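Side-chain contacts in phycocyanobilin lyase subunit beta (Nostoc sp. PCC 7120, PDB 5N3U), which associates with subunit alpha (CpcE) to form a lyase that is probably required for attaching the phycocyanobilin chromophore to the phycocyanin alpha chain CpcA: residues A90-L95 / H124-P129; V97-A102 / L139-F144; A156-L161 / R191-L196. One frame throughout, in Å; residues are numbered along the deposited sequence.

The three contacts follow the helical-repeat stack from its middle toward the C-terminal end. Interactions 1 and 2 have centres about 15 Å apart and interlock along the chain: 90-95 leads into helix 95-104, which carries 97-102, and 124-129 leads into helix 130-145, which carries 139-144. Interaction 2 passes directly into interaction 3, again about 15 Å between centres, where Leu139 and Leu142 pack on helix 151-163; Leu139 CD1 lies 3.5 Å from Leu161 CD2. Interactions 1 and 3 stay apart, their nearest atoms about 11 Å from each other. All three border the chain of subunit alpha, so the contacts inside the stack adjoin the CpcE/CpcF interface.

Interaction 1: A90-L95 / H124-P129; sequences ADPRAL and HKLEFP
Pro92 and Leu126 mark the closest backbone approach of two inter-helix connections, their CA atoms 6.9 Å apart. Residues 92-94 form a short 3-10 turn after Ala90, which leaves helix 76-89 with positive phi, while 124-129 begins at the end of another 3-10 turn and runs on extended to Pro129, the N-cap of helix 130-145, behind a cis peptide bond. The pyrrolidine ring of Pro92 provides one side of the contact. Its CG lies 3.6 Å from Leu126 CG, and both methyls of the leucine touch the ring, CD1 at CB and CD2 at CG. A chi1 of -65° brings CG and both methyls of Leu126 onto the ring; the two side chains run past each other in opposite directions. Lys125 adds its CB, 3.8 Å from Pro92 CG, before its bent chain turns off. On the flank of the proline, Asp91 OD1 accepts the backbone N of Arg93 at 2.9 Å, an Asx turn. Arg93 also grips the carboxylate side-on: NE reaches OD1, and NH2 makes a 2.6 Å salt bridge to OD2, both on syn sides. This fixes the guanidinium while NH1 bonds to Gly140 O of the subunit alpha chain. The arrangement is a proline-leucine contact between the connection from helix 76-89 to 95-104 and the one from helix 108-118 to 130-145, in a HEAT-type stack, at the edge facing subunit alpha.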
ATOM      1  N   ALA B  90     -12.746 -15.728 -16.628  1.00 26.10           N
ATOM      2  CA  ALA B  90     -11.946 -15.870 -17.834  1.00 24.38           C
ATOM      3  C   ALA B  90     -12.578 -15.272 -19.121  1.00 24.55           C
ATOM      4  O   ALA B  90     -12.249 -15.686 -20.218  1.00 25.29           O
ATOM      5  CB  ALA B  90     -11.600 -17.350 -18.031  1.00 29.35           C
ATOM      6  N   ASP B  91     -13.494 -14.339 -18.974  1.00 24.80           N
ATOM      7  CA  ASP B  91     -14.059 -13.607 -20.082  1.00 23.48           C
ATOM      8  C   ASP B  91     -12.948 -12.670 -20.566  1.00 24.49           C
ATOM      9  O   ASP B  91     -12.450 -11.822 -19.830  1.00 22.96           O
ATOM     10  CB  ASP B  91     -15.297 -12.878 -19.587  1.00 24.66           C
ATOM     11  CG  ASP B  91     -16.019 -12.042 -20.634  1.00 31.82           C
ATOM     12  OD1 ASP B  91     -15.439 -11.337 -21.476  1.00 29.79           O
ATOM     13  OD2 ASP B  91     -17.259 -11.940 -20.530  1.00 40.38           O
ATOM     14  N   PRO B  92     -12.589 -12.747 -21.861  1.00 23.75           N
ATOM     15  CA  PRO B  92     -11.478 -11.956 -22.413  1.00 21.77           C
ATOM     16  C   PRO B  92     -11.743 -10.466 -22.478  1.00 24.11           C
ATOM     17  O   PRO B  92     -10.807  -9.698 -22.715  1.00 20.95           O
ATOM     18  CB  PRO B  92     -11.296 -12.589 -23.834  1.00 22.49           C
ATOM     19  CG  PRO B  92     -12.681 -13.076 -24.160  1.00 21.98           C
ATOM     20  CD  PRO B  92     -13.181 -13.625 -22.903  1.00 23.56           C
ATOM     21  N   ARG B  93     -12.959 -10.010 -22.181  1.00 22.54           N
ATOM     22  CA  ARG B  93     -13.187  -8.581 -22.047  1.00 22.29           C
ATOM     23  C   ARG B  93     -12.424  -7.967 -20.857  1.00 21.10           C
ATOM     24  O   ARG B  93     -12.237  -6.799 -20.823  1.00 22.28           O
ATOM     25  CB  ARG B  93     -14.635  -8.244 -21.908  1.00 23.74           C
ATOM     26  CG  ARG B  93     -15.490  -8.534 -23.175  1.00 28.55           C
ATOM     27  CD  ARG B  93     -16.924  -8.209 -22.846  1.00 28.39           C
ATOM     28  NE  ARG B  93     -17.500  -9.223 -21.976  1.00 31.58           N
ATOM     29  CZ  ARG B  93     -18.701  -9.132 -21.404  1.00 31.23           C
ATOM     30  NH1 ARG B  93     -19.491  -8.127 -21.660  1.00 33.84           N
ATOM     31  NH2 ARG B  93     -19.118 -10.088 -20.589  1.00 31.64           N
ATOM     32  N   ALA B  94     -11.945  -8.794 -19.959  1.00 19.54           N
ATOM     33  CA  ALA B  94     -11.154  -8.357 -18.799  1.00 18.98           C
ATOM     34  C   ALA B  94      -9.687  -8.143 -19.129  1.00 19.33           C
ATOM     35  O   ALA B  94      -8.922  -7.786 -18.252  1.00 19.79           O
ATOM     36  CB  ALA B  94     -11.295  -9.430 -17.716  1.00 19.17           C
ATOM     37  N   LEU B  95      -9.271  -8.370 -20.369  1.00 19.63           N
ATOM     38  CA  LEU B  95      -7.853  -8.218 -20.722  1.00 21.01           C
ATOM     39  C   LEU B  95      -7.207  -6.878 -20.226  1.00 19.21           C
ATOM     40  O   LEU B  95      -6.162  -6.850 -19.529  1.00 18.19           O
ATOM     41  CB  LEU B  95      -7.723  -8.327 -22.214  1.00 21.83           C
ATOM     42  CG  LEU B  95      -6.310  -8.101 -22.737  1.00 23.31           C
ATOM     43  CD1 LEU B  95      -5.383  -9.218 -22.349  1.00 24.50           C
ATOM     44  CD2 LEU B  95      -6.240  -7.868 -24.253  1.00 27.61           C
ATOM     45  N   HIS B 124     -11.282 -17.086 -27.657  1.00 29.61           N
ATOM     46  CA  HIS B 124     -12.137 -17.284 -28.809  1.00 29.98           C
ATOM     47  C   HIS B 124     -13.425 -16.569 -28.651  1.00 33.44           C
ATOM     48  O   HIS B 124     -14.133 -16.473 -29.612  1.00 30.54           O
ATOM     49  CB  HIS B 124     -12.491 -18.761 -29.025  1.00 31.08           C
ATOM     50  CG  HIS B 124     -13.388 -19.316 -27.979  1.00 33.82           C
ATOM     51  ND1 HIS B 124     -12.904 -19.954 -26.849  1.00 38.89           N
ATOM     52  CD2 HIS B 124     -14.734 -19.339 -27.873  1.00 35.97           C
ATOM     53  CE1 HIS B 124     -13.908 -20.374 -26.110  1.00 32.26           C
ATOM     54  NE2 HIS B 124     -15.029 -19.979 -26.686  1.00 40.18           N
ATOM     55  N   LYS B 125     -13.795 -16.121 -27.437  1.00 29.88           N
ATOM     56  CA  LYS B 125     -15.008 -15.351 -27.290  1.00 28.15           C
ATOM     57  C   LYS B 125     -14.991 -13.958 -27.904  1.00 27.73           C
ATOM     58  O   LYS B 125     -16.019 -13.295 -27.951  1.00 27.62           O
ATOM     59  CB  LYS B 125     -15.343 -15.295 -25.827  1.00 34.00           C
ATOM     60  CG  LYS B 125     -15.522 -16.712 -25.208  1.00 39.74           C
ATOM     61  CD  LYS B 125     -16.898 -17.004 -24.664  1.00 45.43           C
ATOM     62  CE  LYS B 125     -17.963 -16.662 -25.707  1.00 51.51           C
ATOM     63  NZ  LYS B 125     -19.129 -17.583 -25.706  1.00 58.26           N
ATOM     64  N   LEU B 126     -13.822 -13.502 -28.308  1.00 22.67           N
ATOM     65  CA  LEU B 126     -13.666 -12.225 -28.940  1.00 27.44           C
ATOM     66  C   LEU B 126     -13.859 -12.345 -30.465  1.00 30.36           C
ATOM     67  O   LEU B 126     -13.411 -13.291 -31.081  1.00 29.72           O
ATOM     68  CB  LEU B 126     -12.304 -11.700 -28.728  1.00 26.38           C
ATOM     69  CG  LEU B 126     -11.965 -11.377 -27.269  1.00 31.23           C
ATOM     70  CD1 LEU B 126     -10.492 -11.012 -27.177  1.00 31.43           C
ATOM     71  CD2 LEU B 126     -12.920 -10.356 -26.676  1.00 32.86           C
ATOM     72  N   GLU B 127     -14.442 -11.319 -31.025  1.00 29.06           N
ATOM     73  CA  GLU B 127     -14.700 -11.231 -32.446  1.00 31.17           C
ATOM     74  C   GLU B 127     -13.375 -11.094 -33.190  1.00 30.04           C
ATOM     75  O   GLU B 127     -12.512 -10.245 -32.873  1.00 29.76           O
ATOM     76  CB  GLU B 127     -15.678 -10.054 -32.695  1.00 36.02           C
ATOM     77  CG  GLU B 127     -16.006  -9.824 -34.146  1.00 45.40           C
ATOM     78  CD  GLU B 127     -17.213  -8.863 -34.389  1.00 54.59           C
ATOM     79  OE1 GLU B 127     -17.603  -8.095 -33.475  1.00 40.01           O
ATOM     80  OE2 GLU B 127     -17.783  -8.875 -35.518  1.00 51.92           O
ATOM     81  N   PHE B 128     -13.237 -11.894 -34.228  1.00 25.62           N
ATOM     82  CA  PHE B 128     -12.033 -11.970 -35.045  1.00 25.86           C
ATOM     83  C   PHE B 128     -11.704 -10.604 -35.627  1.00 28.61           C
ATOM     84  O   PHE B 128     -12.608  -9.878 -36.078  1.00 27.21           O
ATOM     85  CB  PHE B 128     -12.245 -12.990 -36.144  1.00 29.21           C
ATOM     86  CG  PHE B 128     -11.125 -13.139 -37.055  1.00 28.64           C
ATOM     87  CD1 PHE B 128     -10.917 -12.210 -38.045  1.00 31.52           C
ATOM     88  CD2 PHE B 128     -10.235 -14.201 -36.919  1.00 34.66           C
ATOM     89  CE1 PHE B 128      -9.801 -12.260 -38.871  1.00 31.58           C
ATOM     90  CE2 PHE B 128      -9.126 -14.292 -37.769  1.00 30.87           C
ATOM     91  CZ  PHE B 128      -8.918 -13.329 -38.733  1.00 34.58           C
ATOM     92  N   PRO B 129     -10.434 -10.257 -35.647  1.00 27.01           N
ATOM     93  CA  PRO B 129      -9.249 -10.995 -35.184  1.00 29.55           C
ATOM     94  C   PRO B 129      -8.778 -10.633 -33.745  1.00 26.10           C
ATOM     95  O   PRO B 129      -7.673 -10.940 -33.419  1.00 24.12           O
ATOM     96  CB  PRO B 129      -8.193 -10.520 -36.124  1.00 28.81           C
ATOM     97  CG  PRO B 129      -8.557  -9.095 -36.324  1.00 28.57           C
ATOM     98  CD  PRO B 129     -10.035  -8.912 -36.065  1.00 31.75           C
TER

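Interaction 2: V97-A102 / L139-F144; sequences VLIDAA and LETLLF
Ile99 and Thr141 meet through their first torsions: in the isoleucine chi1 of -74° sets CG1 beside the backbone N and CG2 beside the carbonyl carbon, and in the threonine chi1 of -73° places OG1 beside N and sends CG2 to the carbonyl side. The hydroxyl of Thr141 thus fronts Ile99, and the methyl faces Ala102. OG1 comes within 3.4 Å of Ile99 CG2 and 3.7 Å of CG1, between the two branches of the side chain, in a van der Waals contact. One turn further along helix 95-104, Ala102 CB meets Thr141 CG2 at 4.1 Å. Thr141 therefore spans two residues spaced three apart; consistent with its small size, the CA atoms of Ile99 and Thr141 are 6.5 Å apart. Ile99 also leans on Leu118 of helix 108-118, while Thr141 packs against Ser32 of the subunit alpha chain, so the contact, inside the stack, borders subunit alpha on the Thr141 side. Leu142, whose CB is directed away from helix 95-104, packs on Leu161 of helix 151-163. Close packing of helices 95-104 and 130-145 in this way fits the stacked helices of a HEAT-type alpha solenoid.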
ATOM      1  N   VAL B  97      -8.114  -4.525 -18.033  1.00 17.92           N
ATOM      2  CA  VAL B  97      -8.010  -4.447 -16.589  1.00 21.99           C
ATOM      3  C   VAL B  97      -6.898  -5.324 -16.048  1.00 19.64           C
ATOM      4  O   VAL B  97      -6.159  -4.932 -15.137  1.00 17.45           O
ATOM      5  CB  VAL B  97      -9.357  -4.740 -15.880  1.00 22.20           C
ATOM      6  CG1 VAL B  97      -9.256  -5.104 -14.413  1.00 23.24           C
ATOM      7  CG2 VAL B  97     -10.230  -3.504 -16.033  1.00 24.89           C
ATOM      8  N   LEU B  98      -6.805  -6.555 -16.505  1.00 16.81           N
ATOM      9  CA  LEU B  98      -5.786  -7.421 -16.033  1.00 18.57           C
ATOM     10  C   LEU B  98      -4.388  -6.967 -16.378  1.00 18.87           C
ATOM     11  O   LEU B  98      -3.447  -7.088 -15.595  1.00 16.52           O
ATOM     12  CB  LEU B  98      -5.989  -8.843 -16.529  1.00 20.04           C
ATOM     13  CG  LEU B  98      -6.807  -9.792 -15.723  1.00 26.26           C
ATOM     14  CD1 LEU B  98      -7.981  -9.202 -15.041  1.00 29.16           C
ATOM     15  CD2 LEU B  98      -7.165 -11.021 -16.558  1.00 27.30           C
ATOM     16  N   ILE B  99      -4.252  -6.395 -17.550  1.00 18.73           N
ATOM     17  CA  ILE B  99      -2.928  -5.834 -17.935  1.00 20.51           C
ATOM     18  C   ILE B  99      -2.507  -4.679 -17.060  1.00 20.93           C
ATOM     19  O   ILE B  99      -1.373  -4.624 -16.498  1.00 18.06           O
ATOM     20  CB  ILE B  99      -2.951  -5.386 -19.375  1.00 21.56           C
ATOM     21  CG1 ILE B  99      -2.915  -6.593 -20.250  1.00 20.74           C
ATOM     22  CG2 ILE B  99      -1.774  -4.483 -19.672  1.00 24.30           C
ATOM     23  CD1 ILE B  99      -3.043  -6.225 -21.731  1.00 21.66           C
ATOM     24  N   ASP B 100      -3.462  -3.826 -16.745  1.00 20.61           N
ATOM     25  CA  ASP B 100      -3.176  -2.748 -15.855  1.00 20.93           C
ATOM     26  C   ASP B 100      -2.780  -3.176 -14.498  1.00 20.68           C
ATOM     27  O   ASP B 100      -1.866  -2.633 -13.915  1.00 21.61           O
ATOM     28  CB  ASP B 100      -4.438  -1.881 -15.659  1.00 27.11           C
ATOM     29  CG  ASP B 100      -4.551  -0.872 -16.698  1.00 33.68           C
ATOM     30  OD1 ASP B 100      -3.538  -0.669 -17.402  1.00 41.91           O
ATOM     31  OD2 ASP B 100      -5.636  -0.256 -16.869  1.00 35.13           O
ATOM     32  N   ALA B 101      -3.501  -4.122 -13.949  1.00 20.22           N
ATOM     33  CA  ALA B 101      -3.222  -4.682 -12.690  1.00 21.20           C
ATOM     34  C   ALA B 101      -1.907  -5.370 -12.628  1.00 23.39           C
ATOM     35  O   ALA B 101      -1.137  -5.128 -11.735  1.00 27.29           O
ATOM     36  CB  ALA B 101      -4.295  -5.692 -12.337  1.00 22.33           C
ATOM     37  N   ALA B 102      -1.595  -6.189 -13.606  1.00 17.28           N
ATOM     38  CA  ALA B 102      -0.310  -6.842 -13.641  1.00 17.72           C
ATOM     39  C   ALA B 102       0.861  -5.890 -13.783  1.00 17.91           C
ATOM     40  O   ALA B 102       1.891  -6.071 -13.155  1.00 19.36           O
ATOM     41  CB  ALA B 102      -0.292  -7.835 -14.743  1.00 19.90           C
ATOM     42  N   LEU B 139       0.657 -11.858 -23.645  1.00 25.28           N
ATOM     43  CA  LEU B 139       2.013 -12.301 -23.694  1.00 26.78           C
ATOM     44  C   LEU B 139       2.954 -11.162 -23.499  1.00 23.90           C
ATOM     45  O   LEU B 139       3.862 -11.257 -22.656  1.00 24.77           O
ATOM     46  CB  LEU B 139       2.275 -13.046 -25.052  1.00 29.56           C
ATOM     47  CG  LEU B 139       3.730 -13.399 -25.318  1.00 30.94           C
ATOM     48  CD1 LEU B 139       4.242 -14.336 -24.243  1.00 32.30           C
ATOM     49  CD2 LEU B 139       3.918 -14.007 -26.730  1.00 34.66           C
ATOM     50  N   GLU B 140       2.766 -10.055 -24.198  1.00 24.85           N
ATOM     51  CA  GLU B 140       3.698  -8.908 -24.056  1.00 26.43           C
ATOM     52  C   GLU B 140       3.772  -8.476 -22.610  1.00 26.81           C
ATOM     53  O   GLU B 140       4.823  -8.150 -22.096  1.00 22.91           O
ATOM     54  CB  GLU B 140       3.285  -7.701 -24.925  1.00 30.66           C
ATOM     55  CG  GLU B 140       3.414  -7.936 -26.426  1.00 38.92           C
ATOM     56  CD  GLU B 140       2.569  -6.960 -27.366  1.00 50.37           C
ATOM     57  OE1 GLU B 140       1.968  -5.880 -26.962  1.00 43.33           O
ATOM     58  OE2 GLU B 140       2.435  -7.326 -28.562  1.00 46.44           O
ATOM     59  N   THR B 141       2.621  -8.432 -21.934  1.00 23.95           N
ATOM     60  CA  THR B 141       2.635  -7.991 -20.551  1.00 21.83           C
ATOM     61  C   THR B 141       3.317  -8.990 -19.680  1.00 20.74           C
ATOM     62  O   THR B 141       4.034  -8.594 -18.761  1.00 21.64           O
ATOM     63  CB  THR B 141       1.195  -7.745 -20.045  1.00 23.47           C
ATOM     64  OG1 THR B 141       0.775  -6.547 -20.677  1.00 24.82           O
ATOM     65  CG2 THR B 141       1.152  -7.333 -18.595  1.00 21.03           C
ATOM     66  N   LEU B 142       3.037 -10.265 -19.898  1.00 22.01           N
ATOM     67  CA  LEU B 142       3.667 -11.290 -19.098  1.00 21.26           C
ATOM     68  C   LEU B 142       5.169 -11.325 -19.265  1.00 22.40           C
ATOM     69  O   LEU B 142       5.898 -11.572 -18.301  1.00 24.14           O
ATOM     70  CB  LEU B 142       3.094 -12.638 -19.391  1.00 21.71           C
ATOM     71  CG  LEU B 142       1.718 -12.910 -18.806  1.00 20.69           C
ATOM     72  CD1 LEU B 142       1.103 -14.085 -19.448  1.00 24.30           C
ATOM     73  CD2 LEU B 142       1.792 -13.201 -17.335  1.00 21.36           C
ATOM     74  N   LEU B 143       5.638 -11.067 -20.476  1.00 25.07           N
ATOM     75  CA  LEU B 143       7.082 -10.964 -20.715  1.00 27.52           C
ATOM     76  C   LEU B 143       7.666  -9.793 -19.977  1.00 29.61           C
ATOM     77  O   LEU B 143       8.751  -9.871 -19.337  1.00 26.13           O
ATOM     78  CB  LEU B 143       7.403 -10.864 -22.214  1.00 28.63           C
ATOM     79  CG  LEU B 143       7.016 -12.051 -23.075  1.00 31.87           C
ATOM     80  CD1 LEU B 143       7.275 -11.753 -24.565  1.00 33.20           C
ATOM     81  CD2 LEU B 143       7.805 -13.291 -22.673  1.00 34.49           C
ATOM     82  N   PHE B 144       6.959  -8.677 -20.009  1.00 26.28           N
ATOM     83  CA  PHE B 144       7.408  -7.543 -19.243  1.00 27.34           C
ATOM     84  C   PHE B 144       7.469  -7.769 -17.731  1.00 29.66           C
ATOM     85  O   PHE B 144       8.470  -7.390 -17.076  1.00 27.13           O
ATOM     86  CB  PHE B 144       6.561  -6.333 -19.642  1.00 27.03           C
ATOM     87  CG  PHE B 144       6.800  -5.116 -18.854  1.00 25.71           C
ATOM     88  CD1 PHE B 144       7.843  -4.304 -19.176  1.00 24.28           C
ATOM     89  CD2 PHE B 144       5.895  -4.690 -17.889  1.00 30.09           C
ATOM     90  CE1 PHE B 144       8.059  -3.158 -18.496  1.00 29.25           C
ATOM     91  CE2 PHE B 144       6.141  -3.497 -17.152  1.00 29.33           C
ATOM     92  CZ  PHE B 144       7.196  -2.716 -17.489  1.00 26.32           C
TER

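Interaction 3: A156-L161 / R191-L196; sequences AAIVGL and RARILL
Helices 151-163 and 188-198 run almost parallel here, their segment axes 9.7 Å apart and inclined by 7°, with Ile158 and Ile194 nearest at 6.6 Å between CA atoms. Ile158 serves both neighbours opposite it. Its CD1 rests on Ile194 CG1 at 3.9 Å, the two isoleucines crossing at about a right angle, and its CG2 lies 4.0 Å from Arg193 CG, with the carbonyl O of Arg193 at a similar distance. Arg193 starts with CG anti to the backbone N (chi1 -174°) and then bends at chi2 (64°), which carries its guanidinium across to helix 151-163. There Val159 CG2 packs against it, 3.7 Å from both NE and NH2, and the valine chain stands at about a right angle to the arginine. Val159 CA lies over one face of the guanidinium; Leu196 CD2, from the arginine's own helix, lies over the opposite face, offset toward the rim. Asp273 of the subunit alpha chain forms a salt bridge with NH2 and probably offsets the charge of this buried group, while Gln162 OE1 also accepts from NH2. On the other side, Met181 of helix 171-184 touches both isoleucines. Nearly parallel packing of helices 151-163 and 188-198 fits an alpha-solenoid stack; here it also sets an arginine at the CpcE/CpcF interface.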
ATOM      1  N   ALA B 156       4.423 -15.998 -10.783  1.00 23.11           N
ATOM      2  CA  ALA B 156       3.111 -15.870 -11.360  1.00 22.15           C
ATOM      3  C   ALA B 156       3.187 -15.642 -12.859  1.00 22.37           C
ATOM      4  O   ALA B 156       2.339 -16.121 -13.586  1.00 24.14           O
ATOM      5  CB  ALA B 156       2.331 -14.724 -10.702  1.00 24.33           C
ATOM      6  N   ALA B 157       4.162 -14.861 -13.307  1.00 23.91           N
ATOM      7  CA  ALA B 157       4.365 -14.618 -14.722  1.00 23.70           C
ATOM      8  C   ALA B 157       4.613 -15.891 -15.542  1.00 26.24           C
ATOM      9  O   ALA B 157       4.078 -16.057 -16.611  1.00 25.66           O
ATOM     10  CB  ALA B 157       5.493 -13.677 -14.894  1.00 27.18           C
ATOM     11  N   ILE B 158       5.387 -16.792 -14.998  1.00 26.77           N
ATOM     12  CA  ILE B 158       5.620 -18.130 -15.604  1.00 27.58           C
ATOM     13  C   ILE B 158       4.332 -18.876 -15.689  1.00 26.14           C
ATOM     14  O   ILE B 158       4.032 -19.506 -16.682  1.00 26.94           O
ATOM     15  CB  ILE B 158       6.550 -19.026 -14.730  1.00 30.13           C
ATOM     16  CG1 ILE B 158       7.854 -18.367 -14.415  1.00 36.75           C
ATOM     17  CG2 ILE B 158       6.805 -20.375 -15.370  1.00 31.79           C
ATOM     18  CD1 ILE B 158       8.579 -17.883 -15.612  1.00 40.36           C
ATOM     19  N   VAL B 159       3.527 -18.854 -14.646  1.00 25.30           N
ATOM     20  CA  VAL B 159       2.281 -19.571 -14.692  1.00 25.41           C
ATOM     21  C   VAL B 159       1.366 -19.012 -15.790  1.00 28.64           C
ATOM     22  O   VAL B 159       0.660 -19.740 -16.503  1.00 26.29           O
ATOM     23  CB  VAL B 159       1.570 -19.523 -13.356  1.00 28.13           C
ATOM     24  CG1 VAL B 159       0.191 -20.200 -13.427  1.00 30.46           C
ATOM     25  CG2 VAL B 159       2.399 -20.204 -12.235  1.00 28.34           C
ATOM     26  N   GLY B 160       1.341 -17.682 -15.925  1.00 29.92           N
ATOM     27  CA  GLY B 160       0.563 -17.073 -16.976  1.00 25.96           C
ATOM     28  C   GLY B 160       1.071 -17.520 -18.339  1.00 24.62           C
ATOM     29  O   GLY B 160       0.307 -17.927 -19.161  1.00 27.08           O
ATOM     30  N   LEU B 161       2.364 -17.467 -18.517  1.00 25.55           N
ATOM     31  CA  LEU B 161       3.000 -17.846 -19.759  1.00 26.30           C
ATOM     32  C   LEU B 161       2.706 -19.269 -20.136  1.00 29.29           C
ATOM     33  O   LEU B 161       2.429 -19.549 -21.307  1.00 32.77           O
ATOM     34  CB  LEU B 161       4.474 -17.614 -19.726  1.00 25.49           C
ATOM     35  CG  LEU B 161       5.030 -16.225 -19.723  1.00 30.62           C
ATOM     36  CD1 LEU B 161       6.528 -16.223 -19.460  1.00 33.01           C
ATOM     37  CD2 LEU B 161       4.763 -15.412 -20.999  1.00 31.16           C
ATOM     38  N   ARG B 191      13.239 -21.073 -10.938  1.00 39.70           N
ATOM     39  CA  ARG B 191      13.863 -22.060 -11.830  1.00 40.70           C
ATOM     40  C   ARG B 191      13.059 -23.327 -11.836  1.00 32.31           C
ATOM     41  O   ARG B 191      12.777 -23.914 -12.883  1.00 35.95           O
ATOM     42  CB  ARG B 191      15.276 -22.384 -11.358  1.00 43.36           C
ATOM     43  CG  ARG B 191      16.289 -21.311 -11.607  1.00 47.36           C
ATOM     44  CD  ARG B 191      17.684 -21.929 -11.619  1.00 53.18           C
ATOM     45  NE  ARG B 191      18.527 -21.194 -10.703  1.00 59.65           N
ATOM     46  CZ  ARG B 191      18.849 -21.545  -9.451  1.00 66.36           C
ATOM     47  NH1 ARG B 191      18.477 -22.693  -8.898  1.00 69.77           N
ATOM     48  NH2 ARG B 191      19.597 -20.725  -8.732  1.00 71.60           N
ATOM     49  N   ALA B 192      12.651 -23.765 -10.668  1.00 37.42           N
ATOM     50  CA  ALA B 192      11.832 -24.984 -10.619  1.00 35.17           C
ATOM     51  C   ALA B 192      10.529 -24.859 -11.325  1.00 35.74           C
ATOM     52  O   ALA B 192       9.968 -25.831 -11.883  1.00 34.08           O
ATOM     53  CB  ALA B 192      11.581 -25.385  -9.181  1.00 39.04           C
ATOM     54  N   ARG B 193       9.938 -23.684 -11.232  1.00 34.19           N
ATOM     55  CA  ARG B 193       8.643 -23.524 -11.829  1.00 32.07           C
ATOM     56  C   ARG B 193       8.835 -23.425 -13.325  1.00 30.95           C
ATOM     57  O   ARG B 193       7.981 -23.829 -14.066  1.00 35.45           O
ATOM     58  CB  ARG B 193       7.905 -22.298 -11.270  1.00 31.88           C
ATOM     59  CG  ARG B 193       6.480 -22.188 -11.776  1.00 29.58           C
ATOM     60  CD  ARG B 193       5.665 -23.365 -11.291  1.00 33.58           C
ATOM     61  NE  ARG B 193       4.349 -23.371 -11.812  1.00 33.25           N
ATOM     62  CZ  ARG B 193       4.078 -23.669 -13.079  1.00 32.37           C
ATOM     63  NH1 ARG B 193       5.038 -23.905 -13.960  1.00 38.85           N
ATOM     64  NH2 ARG B 193       2.826 -23.643 -13.494  1.00 30.73           N
ATOM     65  N   ILE B 194       9.950 -22.853 -13.751  1.00 34.75           N
ATOM     66  CA  ILE B 194      10.257 -22.845 -15.185  1.00 38.61           C
ATOM     67  C   ILE B 194      10.336 -24.294 -15.724  1.00 45.22           C
ATOM     68  O   ILE B 194       9.610 -24.663 -16.663  1.00 41.69           O
ATOM     69  CB  ILE B 194      11.558 -22.094 -15.449  1.00 39.84           C
ATOM     70  CG1 ILE B 194      11.347 -20.574 -15.246  1.00 41.40           C
ATOM     71  CG2 ILE B 194      12.093 -22.353 -16.874  1.00 43.26           C
ATOM     72  CD1 ILE B 194      12.605 -19.779 -15.056  1.00 42.36           C
ATOM     73  N   LEU B 195      11.156 -25.120 -15.060  1.00 45.16           N
ATOM     74  CA  LEU B 195      11.228 -26.567 -15.358  1.00 43.75           C
ATOM     75  C   LEU B 195       9.912 -27.243 -15.433  1.00 40.48           C
ATOM     76  O   LEU B 195       9.690 -27.974 -16.349  1.00 45.18           O
ATOM     77  CB  LEU B 195      12.061 -27.314 -14.326  1.00 46.02           C
ATOM     78  CG  LEU B 195      13.538 -26.898 -14.371  1.00 48.56           C
ATOM     79  CD1 LEU B 195      14.239 -27.420 -13.116  1.00 49.82           C
ATOM     80  CD2 LEU B 195      14.223 -27.346 -15.669  1.00 45.72           C
ATOM     81  N   LEU B 196       9.012 -27.005 -14.481  1.00 35.05           N
ATOM     82  CA  LEU B 196       7.706 -27.571 -14.568  1.00 37.57           C
ATOM     83  C   LEU B 196       6.975 -27.054 -15.805  1.00 44.68           C
ATOM     84  O   LEU B 196       6.226 -27.811 -16.422  1.00 41.62           O
ATOM     85  CB  LEU B 196       6.836 -27.243 -13.353  1.00 39.61           C
ATOM     86  CG  LEU B 196       5.424 -27.801 -13.318  1.00 39.67           C
ATOM     87  CD1 LEU B 196       5.453 -29.326 -13.438  1.00 41.65           C
ATOM     88  CD2 LEU B 196       4.742 -27.434 -12.021  1.00 40.89           C
TER